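PDB 2RGQ: domain of Unknown Function with a Cystatin-Like Fold from Nostoc punctiforme, which is of unknown function but adopts a cystatin-like fold and belongs to the SnoaL-like domains, a family related to NTF2. Local coordinates for residues L10-L15 and A76-N81. Residues are numbered along the deposited sequence; the frame is centred on the assembly and turned at random.
Sequences LEIMEL and AIIQGN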
loop_
_atom_site.group_PDB
_atom_site.type_symbol
_atom_site.label_atom_id
_atom_site.label_comp_id
_atom_site.label_asym_id
_atom_site.label_seq_id
_atom_site.Cartn_x
_atom_site.Cartn_y
_atom_site.Cartn_z
ATOM N N LEU B 10 8.672 -9.043 -4.778
ATOM C CA LEU B 10 8.791 -7.590 -4.975
ATOM C C LEU B 10 8.604 -7.211 -6.445
ATOM O O LEU B 10 7.875 -6.252 -6.756
ATOM C CB LEU B 10 10.096 -7.075 -4.400
ATOM C CG LEU B 10 10.275 -7.131 -2.905
ATOM C CD1 LEU B 10 11.717 -6.942 -2.543
ATOM C CD2 LEU B 10 9.428 -6.044 -2.200
ATOM N N GLU B 11 9.206 -7.981 -7.346
ATOM C CA GLU B 11 9.036 -7.785 -8.813
ATOM C C GLU B 11 7.587 -7.989 -9.238
ATOM O O GLU B 11 7.052 -7.241 -10.063
ATOM C CB GLU B 11 9.975 -8.691 -9.634
ATOM C CG GLU B 11 10.160 -8.217 -11.099
ATOM C CD GLU B 11 11.054 -9.108 -11.950
ATOM O OE1 GLU B 11 11.991 -9.671 -11.357
ATOM O OE2 GLU B 11 10.813 -9.252 -13.192
ATOM N N ILE B 12 6.925 -8.998 -8.687
ATOM C CA ILE B 12 5.507 -9.233 -9.034
ATOM C C ILE B 12 4.629 -8.074 -8.525
ATOM O O ILE B 12 3.720 -7.625 -9.239
ATOM C CB ILE B 12 5.028 -10.603 -8.487
ATOM C CG1 ILE B 12 5.731 -11.759 -9.206
ATOM C CG2 ILE B 12 3.531 -10.785 -8.573
ATOM C CD1 ILE B 12 5.680 -13.065 -8.425
HETATM N N MSE B 13 4.872 -7.609 -7.310
HETATM C CA MSE B 13 4.158 -6.463 -6.778
HETATM C C MSE B 13 4.402 -5.236 -7.665
HETATM O O MSE B 13 3.489 -4.456 -7.887
HETATM C CB MSE B 13 4.541 -6.190 -5.317
HETATM C CG MSE B 13 3.833 -7.140 -4.369
HETATM SE SE MSE B 13 4.271 -6.632 -2.584
HETATM C CE MSE B 13 5.875 -7.403 -2.579
ATOM N N GLU B 14 5.635 -5.059 -8.138
ATOM C CA GLU B 14 5.965 -3.955 -9.080
ATOM C C GLU B 14 5.195 -4.016 -10.405
ATOM O O GLU B 14 4.903 -2.984 -10.998
ATOM C CB GLU B 14 7.468 -3.854 -9.311
ATOM C CG GLU B 14 8.173 -3.125 -8.202
ATOM C CD GLU B 14 9.656 -2.881 -8.497
ATOM O OE1 GLU B 14 10.070 -3.059 -9.677
ATOM O OE2 GLU B 14 10.398 -2.486 -7.553
ATOM N N LEU B 15 4.736 -5.196 -10.820
ATOM C CA LEU B 15 3.903 -5.262 -12.038
ATOM C C LEU B 15 2.629 -4.473 -11.831
ATOM O O LEU B 15 2.237 -3.728 -12.737
ATOM C CB LEU B 15 3.478 -6.668 -12.400
ATOM C CG LEU B 15 4.550 -7.612 -12.921
ATOM C CD1 LEU B 15 4.107 -9.098 -12.908
ATOM C CD2 LEU B 15 4.997 -7.144 -14.320
ATOM N N ALA B 76 -1.283 -6.992 -1.124
ATOM C CA ALA B 76 -0.824 -8.057 -2.019
ATOM C C ALA B 76 -0.556 -9.361 -1.257
ATOM O O ALA B 76 0.108 -9.390 -0.199
ATOM C CB ALA B 76 0.419 -7.655 -2.784
ATOM N N ILE B 77 -1.086 -10.441 -1.808
ATOM C CA ILE B 77 -0.804 -11.786 -1.325
ATOM C C ILE B 77 -0.404 -12.550 -2.590
ATOM O O ILE B 77 -1.169 -12.617 -3.561
ATOM C CB ILE B 77 -1.974 -12.459 -0.661
ATOM C CG1 ILE B 77 -2.490 -11.600 0.528
ATOM C CG2 ILE B 77 -1.573 -13.916 -0.235
ATOM C CD1 ILE B 77 -3.693 -12.224 1.205
ATOM N N ILE B 78 0.780 -13.134 -2.530
ATOM C CA ILE B 78 1.370 -13.831 -3.664
ATOM C C ILE B 78 1.698 -15.264 -3.314
ATOM O O ILE B 78 2.315 -15.524 -2.281
ATOM C CB ILE B 78 2.663 -13.097 -4.168
ATOM C CG1 ILE B 78 2.349 -11.661 -4.625
ATOM C CG2 ILE B 78 3.376 -13.932 -5.288
ATOM C CD1 ILE B 78 3.631 -10.805 -4.776
ATOM N N GLN B 79 1.304 -16.190 -4.184
ATOM C CA GLN B 79 1.679 -17.613 -4.006
ATOM C C GLN B 79 2.108 -18.224 -5.337
ATOM O O GLN B 79 1.631 -17.848 -6.388
ATOM C CB GLN B 79 0.609 -18.455 -3.314
ATOM C CG GLN B 79 -0.790 -18.452 -3.875
ATOM C CD GLN B 79 -1.586 -17.149 -3.603
ATOM O OE1 GLN B 79 -1.609 -16.601 -2.475
ATOM N NE2 GLN B 79 -2.271 -16.686 -4.627
ATOM N N GLY B 80 3.052 -19.141 -5.275
ATOM C CA GLY B 80 3.563 -19.765 -6.469
ATOM C C GLY B 80 4.963 -20.283 -6.262
ATOM O O GLY B 80 5.356 -20.617 -5.145
ATOM N N ASN B 81 5.706 -20.376 -7.368
ATOM C CA ASN B 81 7.059 -20.874 -7.358
ATOM C C ASN B 81 7.936 -19.896 -8.151
ATOM O O ASN B 81 7.488 -18.757 -8.466
ATOM C CB ASN B 81 7.077 -22.333 -7.869
ATOM C CG ASN B 81 6.775 -22.448 -9.355
ATOM O OD1 ASN B 81 6.605 -21.455 -10.035
ATOM N ND2 ASN B 81 6.747 -23.695 -9.875
#
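I78 reaches from strand 69-80 to helix 6-25 and fits its side chain between I12 and M13. Its CB points at the helix, and two branches leave it. CG2 of I78 is the short one, and it touches the far end of I12, whose CD1 lies 4.0 Å away. The longer branch runs through CG1, which stands anti to the carbonyl carbon (chi1 -60°), and on to CD1, extended along the chain. CD1 of I78 does most of the touching: it meets CG2 of I12 at 3.8 Å and CG of M13 at 3.7 Å, so it sits against two successive residues of the helix. Isoleucine suits this place because it carries a short branch, CG2, and a longer one ending in CD1.

This is the helix-on-sheet layer of the cystatin-like, NTF2-type fold, in which the N-terminal helix lies against one face of a strongly curved sheet; the axes of 10-15 and 76-80 approach to 9.7 Å, with N-to-C directions 125° apart. Strand 69-80 is an outermost strand of the sheet within the chain, and the contact turns from buried to more open across its width. I12 is on the inner side, and its two branches let it touch I78 with CG2 and CD1 while packing on M87 and V111 of the next strands.

M13, a selenomethionine, serves the outer side. Its CG lies 3.8 Å from CB of A76. SE of M13 lies 4.0 Å from CB of A76, and the bend at chi3 (-79°) turns CE away from the strand. The small methyl of A76 lets the long, flexible side chain lie close to the strand. Beyond it, L10 of the third subunit, another copy of the protein, packs on M13, while the backbone N of I78 donates a hydrogen bond to E14 OE2 of that same subunit.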